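Probable acetyltransferase (Pseudomonas aeruginosa PAO1, PDB 2EUI) is of unknown function but probably transfers an acyl group, most likely acetyl from acetyl-CoA, as other members of the GNAT family do. Local coordinates at residues K20-F24 and Y25-S29; V121-E124 and V125-K128. All coordinates share one frame; numbering follows the deposited sequence.

Contact 1 of 2, residues K20-F24 and Y25-S29; sequences KYREF and YGMLS
Arg22 reaches past the end of its own helix and grips one backbone oxygen, Leu28 O, with both terminal nitrogens. NH1 and NH2 of Arg22 each lie 2.9 Å from Leu28 O. NH2 lies nearly in line with the Leu28 carbonyl, and NH1 comes in from a wider angle. The oxygen sits a little out of the guanidinium plane. The Arg22 chain is extended at chi2 and then turns at chi3 (54°), which brings the guanidinium back to the loop. CB of Met27, a selenomethionine in the crystal, lies over one face of it, near the rim, 3.7 Å from Arg22 NH2.

The helix 11-24 stops here in a Schellman motif. Met27 N bonds to Arg22 O at 3.0 Å, and Gly26 N bonds to Glu23 O at 3.1 Å. Gly26 is the C-prime residue. Its positive phi (96°) is a backbone shape that suits a residue without a side chain.

Three aromatic rings cluster beside the turn. The Phe24 edge meets the Tyr25 face in a T-shaped pair, with CD2 of Phe24 over the centre of the Tyr25 ring. A first torsion of -179° swings the Phe24 ring away from its backbone N and over Tyr25. The Tyr21 and Tyr25 rings meet obliquely, with CD1 of Tyr21 beside the rim of Tyr25. The Tyr21 hydroxyl makes a weak hydrogen bond to Asp83.

The second subunit packs here too. Its Leu73 touches Tyr21, Tyr25 and Met27, and Arg22 makes weak hydrogen bonds to Ser72 O and Leu73 O of that subunit. The buried guanidinium thus faces carbonyl oxygens of both chains, an environment that would be expected to stabilise its positive charge and that ties the helix end to the dimer interface.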
# COMPACT_ATOMS: atom_id res chain seq x y z
N LYS A 20 -21.30 -3.67 -5.89
CA LYS A 20 -21.46 -5.09 -6.21
C LYS A 20 -20.24 -5.86 -5.74
O LYS A 20 -20.35 -6.92 -5.12
CB LYS A 20 -21.58 -5.27 -7.73
CG LYS A 20 -22.75 -4.55 -8.37
CD LYS A 20 -23.97 -5.42 -8.40
CE LYS A 20 -25.10 -4.70 -9.09
NZ LYS A 20 -24.57 -3.98 -10.28
N TYR A 21 -19.07 -5.30 -6.06
CA TYR A 21 -17.77 -5.87 -5.68
C TYR A 21 -17.63 -6.06 -4.17
O TYR A 21 -17.29 -7.15 -3.70
CB TYR A 21 -16.67 -4.94 -6.19
CG TYR A 21 -15.32 -5.16 -5.55
CD1 TYR A 21 -14.58 -6.31 -5.81
CD2 TYR A 21 -14.78 -4.22 -4.68
CE1 TYR A 21 -13.35 -6.52 -5.22
CE2 TYR A 21 -13.55 -4.41 -4.09
CZ TYR A 21 -12.83 -5.57 -4.36
OH TYR A 21 -11.59 -5.77 -3.79
N ARG A 22 -17.89 -4.99 -3.42
CA ARG A 22 -17.79 -5.03 -1.97
C ARG A 22 -18.82 -5.98 -1.40
O ARG A 22 -18.56 -6.71 -0.44
CB ARG A 22 -17.99 -3.62 -1.39
CG ARG A 22 -16.93 -2.60 -1.80
CD ARG A 22 -17.17 -1.23 -1.18
NE ARG A 22 -17.28 -1.31 0.28
CZ ARG A 22 -18.44 -1.43 0.93
NH1 ARG A 22 -19.57 -1.49 0.25
NH2 ARG A 22 -18.46 -1.51 2.25
N GLU A 23 -20.01 -5.98 -1.99
CA GLU A 23 -21.07 -6.86 -1.51
C GLU A 23 -20.70 -8.31 -1.79
O GLU A 23 -20.88 -9.18 -0.94
CB GLU A 23 -22.39 -6.52 -2.19
CG GLU A 23 -22.89 -5.14 -1.92
CD GLU A 23 -24.21 -4.86 -2.59
OE1 GLU A 23 -24.29 -4.99 -3.84
OE2 GLU A 23 -25.17 -4.49 -1.87
N PHE A 24 -20.17 -8.54 -2.99
CA PHE A 24 -19.80 -9.88 -3.41
C PHE A 24 -18.76 -10.51 -2.49
O PHE A 24 -18.65 -11.73 -2.42
CB PHE A 24 -19.26 -9.85 -4.84
CG PHE A 24 -18.87 -11.20 -5.37
CD1 PHE A 24 -19.83 -12.04 -5.93
CD2 PHE A 24 -17.56 -11.64 -5.28
CE1 PHE A 24 -19.48 -13.30 -6.39
CE2 PHE A 24 -17.19 -12.90 -5.74
CZ PHE A 24 -18.16 -13.74 -6.30
N TYR A 25 -18.00 -9.68 -1.79
CA TYR A 25 -16.97 -10.18 -0.90
C TYR A 25 -17.30 -10.10 0.60
O TYR A 25 -16.40 -10.19 1.44
CB TYR A 25 -15.64 -9.48 -1.20
CG TYR A 25 -15.00 -9.98 -2.47
CD1 TYR A 25 -14.50 -11.27 -2.56
CD2 TYR A 25 -14.95 -9.17 -3.61
CE1 TYR A 25 -13.95 -11.75 -3.75
CE2 TYR A 25 -14.40 -9.64 -4.80
CZ TYR A 25 -13.91 -10.93 -4.87
OH TYR A 25 -13.34 -11.39 -6.04
N GLY A 26 -18.57 -9.91 0.92
CA GLY A 26 -18.98 -9.90 2.31
C GLY A 26 -19.13 -8.59 3.05
O GLY A 26 -19.19 -8.59 4.28
N MSE A 27 -19.21 -7.48 2.34
CA MSE A 27 -19.37 -6.23 3.05
C MSE A 27 -20.80 -5.69 2.96
O MSE A 27 -21.61 -6.14 2.13
CB MSE A 27 -18.36 -5.22 2.51
CG MSE A 27 -16.94 -5.74 2.33
SE MSE A 27 -16.14 -6.54 3.90
CE MSE A 27 -15.40 -8.04 3.00
N LEU A 28 -21.11 -4.74 3.84
CA LEU A 28 -22.42 -4.10 3.82
C LEU A 28 -22.27 -3.13 2.64
O LEU A 28 -21.20 -2.56 2.43
CB LEU A 28 -22.66 -3.33 5.12
CG LEU A 28 -23.58 -4.01 6.14
CD1 LEU A 28 -22.90 -5.20 6.78
CD2 LEU A 28 -23.94 -3.00 7.20
N SER A 29 -23.33 -2.96 1.87
CA SER A 29 -23.26 -2.15 0.68
C SER A 29 -22.92 -0.66 0.73
O SER A 29 -22.34 -0.14 -0.23
CB SER A 29 -24.53 -2.35 -0.15
OG SER A 29 -25.69 -2.29 0.65

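Contact 2 of 2, residues V121-E124 and V125-K128; sequences VDNE and VAQK
Asn123 O takes the Gln127 N-H in a nearly straight bond, 2.8 Å long with an N-H...O angle of 173°. The Gln127 side chain folds back along the same residue, and its CG packs against the Asn123 carbonyl. This CG stands beside the backbone N (chi1 -51°), and the rest of the chain runs on toward the loop. The amide ends near Val121, with NE2 of Gln127 3.6 Å from Val121 O. CB of Asn123 also touches CB of Ala126.

This is the first turn of helix 124-131, with Asn123 at the N-cap position. The next backbone bond, Lys128 N to Glu124 O at 2.9 Å, continues the helical pattern. Glu124 lies alongside Gln127 and points the same way, with carboxylate and amide planes 76° apart. Their OE1 atoms, 3.2 Å apart, are both acceptors and do not bond.

Farther out, Asp122 N is hydrogen-bonded to Ser120 OG, a local bond at the turn out of strand 112-120. Phe141 and Lys142 of the second subunit pack on Val121 and Gln127.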
# COMPACT_ATOMS: atom_id res chain seq x y z
N VAL A 121 -7.92 -14.92 3.03
CA VAL A 121 -7.51 -16.31 2.98
C VAL A 121 -8.68 -17.15 2.47
O VAL A 121 -8.49 -18.25 1.96
CB VAL A 121 -7.09 -16.84 4.38
CG1 VAL A 121 -5.94 -16.02 4.93
CG2 VAL A 121 -8.26 -16.78 5.33
N ASP A 122 -9.89 -16.61 2.61
CA ASP A 122 -11.11 -17.29 2.17
C ASP A 122 -11.54 -17.00 0.73
O ASP A 122 -12.71 -17.18 0.39
CB ASP A 122 -12.26 -16.92 3.11
CG ASP A 122 -12.19 -17.64 4.45
OD1 ASP A 122 -11.07 -17.82 4.97
OD2 ASP A 122 -13.26 -18.01 4.97
N ASN A 123 -10.61 -16.56 -0.13
CA ASN A 123 -10.95 -16.27 -1.52
C ASN A 123 -10.23 -17.16 -2.52
O ASN A 123 -9.52 -16.64 -3.39
CB ASN A 123 -10.65 -14.82 -1.88
CG ASN A 123 -11.51 -13.83 -1.13
OD1 ASN A 123 -12.60 -14.17 -0.66
ND2 ASN A 123 -11.04 -12.59 -1.03
N GLU A 124 -10.41 -18.47 -2.41
CA GLU A 124 -9.77 -19.42 -3.31
C GLU A 124 -9.77 -18.95 -4.76
O GLU A 124 -8.73 -18.88 -5.41
CB GLU A 124 -10.48 -20.78 -3.26
CG GLU A 124 -10.73 -21.35 -1.88
CD GLU A 124 -9.50 -21.39 -1.01
OE1 GLU A 124 -8.37 -21.41 -1.56
OE2 GLU A 124 -9.66 -21.40 0.23
N VAL A 125 -10.96 -18.63 -5.28
CA VAL A 125 -11.07 -18.18 -6.65
C VAL A 125 -10.18 -16.97 -6.88
O VAL A 125 -9.27 -17.01 -7.71
CB VAL A 125 -12.54 -17.83 -7.02
CG1 VAL A 125 -12.65 -17.50 -8.50
CG2 VAL A 125 -13.45 -19.01 -6.69
N ALA A 126 -10.43 -15.90 -6.13
CA ALA A 126 -9.65 -14.68 -6.25
C ALA A 126 -8.14 -14.96 -6.29
O ALA A 126 -7.42 -14.45 -7.16
CB ALA A 126 -9.97 -13.75 -5.07
N GLN A 127 -7.68 -15.78 -5.35
CA GLN A 127 -6.28 -16.14 -5.25
C GLN A 127 -5.79 -16.91 -6.46
O GLN A 127 -4.64 -16.76 -6.87
CB GLN A 127 -6.06 -17.00 -4.01
CG GLN A 127 -6.62 -16.40 -2.74
CD GLN A 127 -6.60 -17.38 -1.60
OE1 GLN A 127 -6.98 -18.53 -1.77
NE2 GLN A 127 -6.18 -16.92 -0.43
N LYS A 128 -6.65 -17.74 -7.03
CA LYS A 128 -6.28 -18.54 -8.19
C LYS A 128 -5.96 -17.61 -9.37
O LYS A 128 -4.94 -17.77 -10.04
CB LYS A 128 -7.42 -19.49 -8.57
CG LYS A 128 -6.98 -20.64 -9.47
CD LYS A 128 -8.07 -21.04 -10.47
CE LYS A 128 -8.23 -19.97 -11.55
NZ LYS A 128 -6.95 -19.78 -12.29

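Contact 1 comes first along the chain, where helix 11-24 gives way to the loop before helix 31-44. Contact 2 follows nearly a hundred residues later, where strand 112-120, an outermost strand of the mixed sheet within this chain, leads into helix 124-131. One is a helix end, the other a helix start. Their centres are about 15 Å apart, yet they meet: the Tyr25 ring packs on Asn123, and its OH approaches CB of Ala126 at 4.2 Å. Both belong to the GNAT part of the chain, and both touch the second subunit. The packing therefore joins the early helical part of the fold to its later strand-helix connection close to the dimer interface.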